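Local coordinates for ABC transporter binding protein AcbH (Actinoplanes, PDB 3OO8) that binds beta-D-galactopyranose as the extracellular solute receptor of an ABC transporter, with an exclusive preference for that sugar, at residues A[103-117]-A[122-136]. The protein carries 2 engineered substitutions. Sequence-based numbering, arbitrary orientation.
Sequences LTPIDDVWDKIGGTF and KSLSKGLDGHYYLVP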
ATOM      1  N   LEU A 103     -15.077 -13.127  10.931  1.00 13.99           N
ATOM      2  CA  LEU A 103     -14.356 -13.838   9.868  1.00 14.67           C
ATOM      3  C   LEU A 103     -13.978 -15.247  10.250  1.00 16.38           C
ATOM      4  O   LEU A 103     -13.580 -15.494  11.380  1.00 16.49           O
ATOM      5  CB  LEU A 103     -13.097 -13.070   9.479  1.00 15.28           C
ATOM      6  CG  LEU A 103     -13.278 -11.604   9.079  1.00 15.05           C
ATOM      7  CD1 LEU A 103     -11.923 -11.062   8.687  1.00 14.87           C
ATOM      8  CD2 LEU A 103     -14.270 -11.428   7.930  1.00 15.47           C
ATOM      9  N   THR A 104     -14.087 -16.177   9.300  1.00 14.67           N
ATOM     10  CA  THR A 104     -13.679 -17.552   9.538  1.00 16.82           C
ATOM     11  C   THR A 104     -12.175 -17.659   9.355  1.00 16.00           C
ATOM     12  O   THR A 104     -11.648 -17.195   8.343  1.00 14.83           O
ATOM     13  CB  THR A 104     -14.413 -18.479   8.543  1.00 17.20           C
ATOM     14  OG1 THR A 104     -15.798 -18.495   8.896  1.00 20.11           O
ATOM     15  CG2 THR A 104     -13.892 -19.902   8.628  1.00 17.15           C
ATOM     16  N   PRO A 105     -11.452 -18.216  10.337  1.00 14.89           N
ATOM     17  CA  PRO A 105     -10.028 -18.408  10.134  1.00 13.97           C
ATOM     18  C   PRO A 105      -9.755 -19.463   9.049  1.00 15.40           C
ATOM     19  O   PRO A 105     -10.564 -20.406   8.852  1.00 18.26           O
ATOM     20  CB  PRO A 105      -9.531 -18.866  11.508  1.00 17.65           C
ATOM     21  CG  PRO A 105     -10.684 -19.553  12.092  1.00 18.67           C
ATOM     22  CD  PRO A 105     -11.911 -18.825  11.611  1.00 14.73           C
ATOM     23  N   ILE A 106      -8.651 -19.287   8.327  1.00 13.79           N
ATOM     24  CA  ILE A 106      -8.326 -20.151   7.203  1.00 12.04           C
ATOM     25  C   ILE A 106      -6.928 -20.751   7.305  1.00 14.34           C
ATOM     26  O   ILE A 106      -6.182 -20.865   6.320  1.00 12.36           O
ATOM     27  CB  ILE A 106      -8.552 -19.417   5.856  1.00 10.11           C
ATOM     28  CG1 ILE A 106      -7.838 -18.072   5.894  1.00 15.20           C
ATOM     29  CG2 ILE A 106     -10.045 -19.147   5.645  1.00 12.56           C
ATOM     30  CD1 ILE A 106      -7.727 -17.450   4.507  1.00 15.49           C
ATOM     31  N   ASP A 107      -6.604 -21.236   8.511  1.00 15.36           N
ATOM     32  CA  ASP A 107      -5.312 -21.849   8.724  1.00 17.53           C
ATOM     33  C   ASP A 107      -5.209 -23.073   7.823  1.00 17.20           C
ATOM     34  O   ASP A 107      -4.118 -23.425   7.396  1.00 16.50           O
ATOM     35  CB  ASP A 107      -5.121 -22.267  10.192  1.00 17.93           C
ATOM     36  CG  ASP A 107      -5.101 -21.089  11.145  1.00 25.77           C
ATOM     37  OD1 ASP A 107      -4.779 -19.971  10.706  1.00 19.64           O
ATOM     38  OD2 ASP A 107      -5.362 -21.280  12.348  1.00 29.04           O
ATOM     39  N   ASP A 108      -6.338 -23.755   7.604  1.00 16.26           N
ATOM     40  CA  ASP A 108      -6.365 -24.918   6.735  1.00 16.87           C
ATOM     41  C   ASP A 108      -6.013 -24.622   5.272  1.00 17.47           C
ATOM     42  O   ASP A 108      -5.226 -25.336   4.656  1.00 18.88           O
ATOM     43  CB  ASP A 108      -7.655 -25.746   6.889  1.00 18.73           C
ATOM     44  CG  ASP A 108      -8.929 -24.937   6.720  1.00 19.63           C
ATOM     45  OD1 ASP A 108      -8.914 -23.698   6.458  1.00 16.69           O
ATOM     46  OD2 ASP A 108     -10.002 -25.566   6.823  1.00 22.01           O
ATOM     47  N   VAL A 109      -6.559 -23.533   4.737  1.00 15.74           N
ATOM     48  CA  VAL A 109      -6.174 -23.055   3.415  1.00 14.75           C
ATOM     49  C   VAL A 109      -4.675 -22.798   3.379  1.00 14.38           C
ATOM     50  O   VAL A 109      -3.992 -23.189   2.435  1.00 14.65           O
ATOM     51  CB  VAL A 109      -6.909 -21.729   3.090  1.00 13.72           C
ATOM     52  CG1 VAL A 109      -6.358 -21.094   1.792  1.00 15.37           C
ATOM     53  CG2 VAL A 109      -8.426 -21.992   2.968  1.00 13.82           C
ATOM     54  N   TRP A 110      -4.162 -22.150   4.424  1.00 13.01           N
ATOM     55  CA  TRP A 110      -2.746 -21.799   4.495  1.00 14.16           C
ATOM     56  C   TRP A 110      -1.788 -22.983   4.649  1.00 15.01           C
ATOM     57  O   TRP A 110      -0.654 -22.924   4.207  1.00 15.84           O
ATOM     58  CB  TRP A 110      -2.518 -20.660   5.515  1.00 12.02           C
ATOM     59  CG  TRP A 110      -2.781 -19.277   4.900  1.00 10.00           C
ATOM     60  CD1 TRP A 110      -3.964 -18.629   4.824  1.00  8.24           C
ATOM     61  CD2 TRP A 110      -1.808 -18.447   4.283  1.00 12.01           C
ATOM     62  NE1 TRP A 110      -3.788 -17.393   4.189  1.00 10.31           N
ATOM     63  CE2 TRP A 110      -2.469 -17.275   3.851  1.00 11.45           C
ATOM     64  CE3 TRP A 110      -0.437 -18.587   4.046  1.00 13.11           C
ATOM     65  CZ2 TRP A 110      -1.803 -16.237   3.202  1.00  9.86           C
ATOM     66  CZ3 TRP A 110       0.241 -17.560   3.398  1.00 13.33           C
ATOM     67  CH2 TRP A 110      -0.452 -16.388   2.985  1.00 12.28           C
ATOM     68  N   ASP A 111      -2.295 -24.088   5.197  1.00 16.49           N
ATOM     69  CA  ASP A 111      -1.504 -25.314   5.251  1.00 20.18           C
ATOM     70  C   ASP A 111      -1.185 -25.761   3.812  1.00 20.14           C
ATOM     71  O   ASP A 111      -0.137 -26.358   3.547  1.00 22.82           O
ATOM     72  CB  ASP A 111      -2.307 -26.420   5.955  1.00 17.94           C
ATOM     73  CG  ASP A 111      -2.449 -26.212   7.451  1.00 27.47           C
ATOM     74  OD1 ASP A 111      -1.642 -25.477   8.054  1.00 33.21           O
ATOM     75  OD2 ASP A 111      -3.381 -26.817   8.027  1.00 31.50           O
ATOM     76  N   LYS A 112      -2.081 -25.466   2.877  1.00 18.81           N
ATOM     77  CA  LYS A 112      -1.871 -25.863   1.483  1.00 19.94           C
ATOM     78  C   LYS A 112      -1.116 -24.814   0.670  1.00 19.04           C
ATOM     79  O   LYS A 112      -0.258 -25.146  -0.167  1.00 21.51           O
ATOM     80  CB  LYS A 112      -3.230 -26.126   0.851  1.00 21.70           C
ATOM     81  CG  LYS A 112      -3.261 -26.117  -0.663  1.00 28.12           C
ATOM     82  CD  LYS A 112      -2.973 -27.480  -1.264  1.00 38.21           C
ATOM     83  CE  LYS A 112      -3.497 -27.516  -2.700  1.00 41.53           C
ATOM     84  NZ  LYS A 112      -2.981 -28.683  -3.469  1.00 46.64           N
ATOM     85  N   ILE A 113      -1.423 -23.545   0.900  1.00 17.31           N
ATOM     86  CA  ILE A 113      -0.797 -22.528   0.067  1.00 17.58           C
ATOM     87  C   ILE A 113       0.418 -21.819   0.664  1.00 16.41           C
ATOM     88  O   ILE A 113       1.092 -21.085  -0.050  1.00 14.80           O
ATOM     89  CB  ILE A 113      -1.791 -21.419  -0.337  1.00 14.60           C
ATOM     90  CG1 ILE A 113      -2.167 -20.573   0.878  1.00 15.55           C
ATOM     91  CG2 ILE A 113      -3.066 -22.019  -0.951  1.00 17.91           C
ATOM     92  CD1 ILE A 113      -3.014 -19.355   0.511  1.00 16.83           C
ATOM     93  N   GLY A 114       0.692 -22.027   1.951  1.00 17.39           N
ATOM     94  CA  GLY A 114       1.741 -21.302   2.647  1.00 15.84           C
ATOM     95  C   GLY A 114       3.121 -21.343   2.007  1.00 18.00           C
ATOM     96  O   GLY A 114       3.870 -20.381   2.102  1.00 17.12           O
ATOM     97  N   GLY A 115       3.463 -22.453   1.349  1.00 19.05           N
ATOM     98  CA  GLY A 115       4.779 -22.623   0.732  1.00 18.55           C
ATOM     99  C   GLY A 115       5.055 -21.638  -0.384  1.00 21.04           C
ATOM    100  O   GLY A 115       6.204 -21.436  -0.787  1.00 23.17           O
ATOM    101  N   THR A 116       3.985 -21.005  -0.860  1.00 16.52           N
ATOM    102  CA  THR A 116       4.068 -20.093  -2.007  1.00 16.90           C
ATOM    103  C   THR A 116       4.373 -18.659  -1.600  1.00 14.89           C
ATOM    104  O   THR A 116       4.713 -17.809  -2.466  1.00 14.84           O
ATOM    105  CB  THR A 116       2.740 -20.177  -2.769  1.00 16.96           C
ATOM    106  OG1 THR A 116       2.585 -21.538  -3.212  1.00 17.52           O
ATOM    107  CG2 THR A 116       2.699 -19.200  -3.969  1.00 17.72           C
ATOM    108  N   PHE A 117       4.260 -18.381  -0.304  1.00 14.81           N
ATOM    109  CA  PHE A 117       4.360 -17.014   0.190  1.00 12.23           C
ATOM    110  C   PHE A 117       5.460 -16.766   1.210  1.00 15.07           C
ATOM    111  O   PHE A 117       5.735 -17.640   2.040  1.00 16.88           O
ATOM    112  CB  PHE A 117       3.018 -16.576   0.765  1.00 14.16           C
ATOM    113  CG  PHE A 117       1.941 -16.580  -0.252  1.00 12.95           C
ATOM    114  CD1 PHE A 117       1.857 -15.531  -1.156  1.00 11.78           C
ATOM    115  CD2 PHE A 117       1.081 -17.669  -0.379  1.00 16.01           C
ATOM    116  CE1 PHE A 117       0.854 -15.527  -2.132  1.00 13.27           C
ATOM    117  CE2 PHE A 117       0.102 -17.692  -1.370  1.00 15.48           C
ATOM    118  CZ  PHE A 117      -0.012 -16.624  -2.242  1.00 14.15           C
ATOM    119  N   LYS A 122       2.666 -13.677   4.748  1.00 12.75           N
ATOM    120  CA  LYS A 122       2.000 -14.375   5.830  1.00 12.25           C
ATOM    121  C   LYS A 122       1.570 -13.391   6.926  1.00 11.66           C
ATOM    122  O   LYS A 122       0.396 -13.387   7.325  1.00 10.90           O
ATOM    123  CB  LYS A 122       2.903 -15.477   6.388  1.00 13.26           C
ATOM    124  CG  LYS A 122       3.121 -16.582   5.366  1.00 15.57           C
ATOM    125  CD  LYS A 122       4.068 -17.659   5.869  1.00 20.39           C
ATOM    126  CE  LYS A 122       4.227 -18.707   4.776  1.00 26.62           C
ATOM    127  NZ  LYS A 122       5.110 -19.833   5.156  1.00 27.75           N
ATOM    128  N   SER A 123       2.479 -12.500   7.334  1.00 11.75           N
ATOM    129  CA  SER A 123       2.153 -11.501   8.369  1.00 14.26           C
ATOM    130  C   SER A 123       0.924 -10.662   8.045  1.00 12.75           C
ATOM    131  O   SER A 123       0.054 -10.461   8.911  1.00 15.40           O
ATOM    132  CB  SER A 123       3.329 -10.544   8.618  1.00 15.47           C
ATOM    133  OG  SER A 123       4.395 -11.292   9.159  1.00 24.38           O
ATOM    134  N   LEU A 124       0.878 -10.096   6.840  1.00 11.97           N
ATOM    135  CA  LEU A 124      -0.245  -9.252   6.482  1.00 11.77           C
ATOM    136  C   LEU A 124      -1.577  -9.966   6.318  1.00 11.12           C
ATOM    137  O   LEU A 124      -2.629  -9.326   6.249  1.00 11.15           O
ATOM    138  CB  LEU A 124       0.058  -8.404   5.235  1.00 11.07           C
ATOM    139  CG  LEU A 124       0.342  -9.157   3.919  1.00  9.33           C
ATOM    140  CD1 LEU A 124      -0.986  -9.546   3.225  1.00 12.52           C
ATOM    141  CD2 LEU A 124       1.247  -8.337   2.964  1.00 10.62           C
ATOM    142  N   SER A 125      -1.524 -11.309   6.351  1.00 10.72           N
ATOM    143  CA  SER A 125      -2.712 -12.123   6.187  1.00 12.48           C
ATOM    144  C   SER A 125      -3.304 -12.604   7.512  1.00 11.61           C
ATOM    145  O   SER A 125      -4.330 -13.242   7.519  1.00 10.58           O
ATOM    146  CB  SER A 125      -2.407 -13.316   5.265  1.00 11.42           C
ATOM    147  OG  SER A 125      -2.032 -12.846   3.964  1.00 12.44           O
ATOM    148  N   LYS A 126      -2.649 -12.254   8.616  1.00 11.63           N
ATOM    149  CA  LYS A 126      -3.085 -12.759   9.953  1.00 12.68           C
ATOM    150  C   LYS A 126      -3.810 -11.736  10.806  1.00 12.34           C
ATOM    151  O   LYS A 126      -3.687 -10.508  10.603  1.00 13.98           O
ATOM    152  CB  LYS A 126      -1.861 -13.211  10.736  1.00 13.40           C
ATOM    153  CG  LYS A 126      -1.191 -14.446  10.169  1.00 13.88           C
ATOM    154  CD  LYS A 126       0.060 -14.768  10.964  1.00 16.00           C
ATOM    155  CE  LYS A 126       0.727 -15.992  10.423  1.00 19.83           C
ATOM    156  NZ  LYS A 126       1.947 -16.383  11.232  1.00 16.89           N
ATOM    157  N   GLY A 127      -4.617 -12.247  11.732  1.00 13.27           N
ATOM    158  CA  GLY A 127      -5.290 -11.420  12.727  1.00 12.06           C
ATOM    159  C   GLY A 127      -4.417 -11.321  13.977  1.00 12.31           C
ATOM    160  O   GLY A 127      -3.338 -11.909  14.044  1.00 15.62           O
ATOM    161  N   LEU A 128      -4.905 -10.562  14.953  1.00 14.69           N
ATOM    162  CA  LEU A 128      -4.166 -10.311  16.190  1.00 16.04           C
ATOM    163  C   LEU A 128      -3.929 -11.631  16.931  1.00 17.84           C
ATOM    164  O   LEU A 128      -2.955 -11.799  17.679  1.00 18.84           O
ATOM    165  CB  LEU A 128      -4.962  -9.342  17.066  1.00 15.85           C
ATOM    166  CG  LEU A 128      -5.155  -7.909  16.554  1.00 15.42           C
ATOM    167  CD1 LEU A 128      -5.992  -7.110  17.533  1.00 20.17           C
ATOM    168  CD2 LEU A 128      -3.762  -7.324  16.369  1.00 21.45           C
ATOM    169  N   ASP A 129      -4.835 -12.559  16.694  1.00 19.38           N
ATOM    170  CA  ASP A 129      -4.788 -13.847  17.377  1.00 18.88           C
ATOM    171  C   ASP A 129      -3.885 -14.855  16.678  1.00 18.43           C
ATOM    172  O   ASP A 129      -3.847 -16.017  17.059  1.00 20.38           O
ATOM    173  CB  ASP A 129      -6.191 -14.401  17.491  1.00 17.37           C
ATOM    174  CG  ASP A 129      -6.797 -14.666  16.133  1.00 19.21           C
ATOM    175  OD1 ASP A 129      -6.031 -14.589  15.137  1.00 17.48           O
ATOM    176  OD2 ASP A 129      -8.020 -14.893  16.101  1.00 19.93           O
ATOM    177  N   GLY A 130      -3.194 -14.430  15.624  1.00 17.31           N
ATOM    178  CA  GLY A 130      -2.232 -15.278  14.951  1.00 16.35           C
ATOM    179  C   GLY A 130      -2.827 -16.230  13.914  1.00 15.03           C
ATOM    180  O   GLY A 130      -2.066 -16.882  13.213  1.00 15.69           O
ATOM    181  N   HIS A 131      -4.150 -16.313  13.832  1.00 16.46           N
ATOM    182  CA  HIS A 131      -4.784 -17.132  12.780  1.00 16.57           C
ATOM    183  C   HIS A 131      -4.741 -16.367  11.465  1.00 16.14           C
ATOM    184  O   HIS A 131      -4.751 -15.131  11.460  1.00 16.61           O
ATOM    185  CB  HIS A 131      -6.254 -17.405  13.062  1.00 18.65           C
ATOM    186  CG  HIS A 131      -6.468 -18.336  14.217  1.00 23.40           C
ATOM    187  ND1 HIS A 131      -6.043 -19.646  14.196  1.00 25.30           N
ATOM    188  CD2 HIS A 131      -7.050 -18.145  15.426  1.00 29.36           C
ATOM    189  CE1 HIS A 131      -6.347 -20.224  15.346  1.00 29.33           C
ATOM    190  NE2 HIS A 131      -6.959 -19.335  16.110  1.00 28.26           N
ATOM    191  N   TYR A 132      -4.769 -17.117  10.363  1.00 15.30           N
ATOM    192  CA  TYR A 132      -4.886 -16.499   9.034  1.00 12.61           C
ATOM    193  C   TYR A 132      -6.347 -16.162   8.728  1.00 13.87           C
ATOM    194  O   TYR A 132      -7.240 -16.930   9.050  1.00 13.50           O
ATOM    195  CB  TYR A 132      -4.426 -17.499   7.977  1.00 13.81           C
ATOM    196  CG  TYR A 132      -2.932 -17.703   7.908  1.00 11.17           C
ATOM    197  CD1 TYR A 132      -2.116 -16.769   7.263  1.00 11.24           C
ATOM    198  CD2 TYR A 132      -2.320 -18.820   8.471  1.00 13.46           C
ATOM    199  CE1 TYR A 132      -0.748 -16.932   7.200  1.00 12.48           C
ATOM    200  CE2 TYR A 132      -0.932 -18.988   8.399  1.00 13.00           C
ATOM    201  CZ  TYR A 132      -0.151 -18.041   7.754  1.00 14.74           C
ATOM    202  OH  TYR A 132       1.210 -18.192   7.629  1.00 17.17           O
ATOM    203  N   TYR A 133      -6.596 -15.014   8.091  1.00 11.44           N
ATOM    204  CA  TYR A 133      -7.944 -14.574   7.722  1.00  9.40           C
ATOM    205  C   TYR A 133      -8.048 -14.105   6.268  1.00 12.80           C
ATOM    206  O   TYR A 133      -9.145 -13.982   5.727  1.00 13.41           O
ATOM    207  CB  TYR A 133      -8.464 -13.478   8.683  1.00 10.36           C
ATOM    208  CG  TYR A 133      -8.691 -14.002  10.085  1.00 10.78           C
ATOM    209  CD1 TYR A 133      -9.864 -14.651  10.391  1.00 14.97           C
ATOM    210  CD2 TYR A 133      -7.717 -13.815  11.078  1.00 12.80           C
ATOM    211  CE1 TYR A 133     -10.097 -15.140  11.685  1.00 12.34           C
ATOM    212  CE2 TYR A 133      -7.934 -14.304  12.362  1.00 13.87           C
ATOM    213  CZ  TYR A 133      -9.122 -14.953  12.639  1.00 15.09           C
ATOM    214  OH  TYR A 133      -9.351 -15.416  13.925  1.00 16.81           O
ATOM    215  N   LEU A 134      -6.895 -13.828   5.663  1.00 11.09           N
ATOM    216  CA  LEU A 134      -6.860 -13.285   4.307  1.00 11.97           C
ATOM    217  C   LEU A 134      -6.057 -14.185   3.375  1.00  9.69           C
ATOM    218  O   LEU A 134      -5.032 -14.751   3.785  1.00  9.99           O
ATOM    219  CB  LEU A 134      -6.161 -11.916   4.336  1.00  9.44           C
ATOM    220  CG  LEU A 134      -6.149 -11.070   3.030  1.00 10.71           C
ATOM    221  CD1 LEU A 134      -7.404 -10.202   2.945  1.00 12.19           C
ATOM    222  CD2 LEU A 134      -4.879 -10.224   2.888  1.00 12.10           C
ATOM    223  N   VAL A 135      -6.475 -14.247   2.100  1.00 10.40           N
ATOM    224  CA  VAL A 135      -5.572 -14.748   1.049  1.00  8.58           C
ATOM    225  C   VAL A 135      -5.228 -13.556   0.166  1.00  8.55           C
ATOM    226  O   VAL A 135      -6.142 -12.997  -0.438  1.00  9.83           O
ATOM    227  CB  VAL A 135      -6.187 -15.786   0.129  1.00  9.00           C
ATOM    228  CG1 VAL A 135      -5.159 -16.118  -0.974  1.00  9.48           C
ATOM    229  CG2 VAL A 135      -6.512 -17.054   0.910  1.00 11.30           C
ATOM    230  N   PRO A 136      -3.953 -13.169   0.123  1.00  8.82           N
ATOM    231  CA  PRO A 136      -3.656 -11.960  -0.681  1.00  8.23           C
ATOM    232  C   PRO A 136      -3.493 -12.299  -2.149  1.00  9.94           C
ATOM    233  O   PRO A 136      -3.226 -13.461  -2.492  1.00 11.40           O
ATOM    234  CB  PRO A 136      -2.303 -11.516  -0.104  1.00  9.24           C
ATOM    235  CG  PRO A 136      -1.633 -12.745   0.311  1.00 12.56           C
ATOM    236  CD  PRO A 136      -2.735 -13.675   0.794  1.00  8.47           C
TER
HETATM  237  O   HOH W   1     -11.613 -14.858   6.598  1.00 12.84           O
HETATM  238  O   HOH W   2       7.490 -18.022   4.699  1.00 31.96           O
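Ile106, the N-cap of helix 107-113, gives its backbone N to Tyr132 O, and the helix then runs 32° from strand 134-136, their axes 9.6 Å apart at the closest. In this class 2 solute-binding fold the contact illustrates how a helix start can be fixed to the loop feeding a strand of the mixed sheet. Asp107, in the first turn, grips two successive residues of that loop. Its OD1 accepts Tyr132 N almost straight, while OD2 takes His131 ND1 at 2.6 Å on its syn side, carboxylate and imidazole being nearly coplanar; the two N-H donors probably stabilise the charged form of the carboxylate.

Trp110 has more of its surface covered by 122-136 than any other residue of 103-117. Its five-membered ring lies in an offset stack on the Tyr132 ring, planes at 6°, and Ile113 CD1 sits over the opposite face of the indole. Tyr132 turns CG anti to its carbonyl carbon (chi1 -74°), which brings CG and CD1 of the ring over the indole face. The far rim of the indole meets Pro136 CD at its edge and Lys122 CG obliquely. The indole is pinned in its own plane by Trp110 NE1, which donates to Leu134 O at 2.9 Å. A leucine in place of Trp110 would probably leave Leu134 O without its indole donor and the Tyr132 ring without its stacking partner. On the side toward helix 312-322, whose Leu319 packs on Ile106 and Val135, Val109 CG1 reaches Val135 CG2, and Ile106 CD1 lies 3.8 Å from that same Val135 CG2.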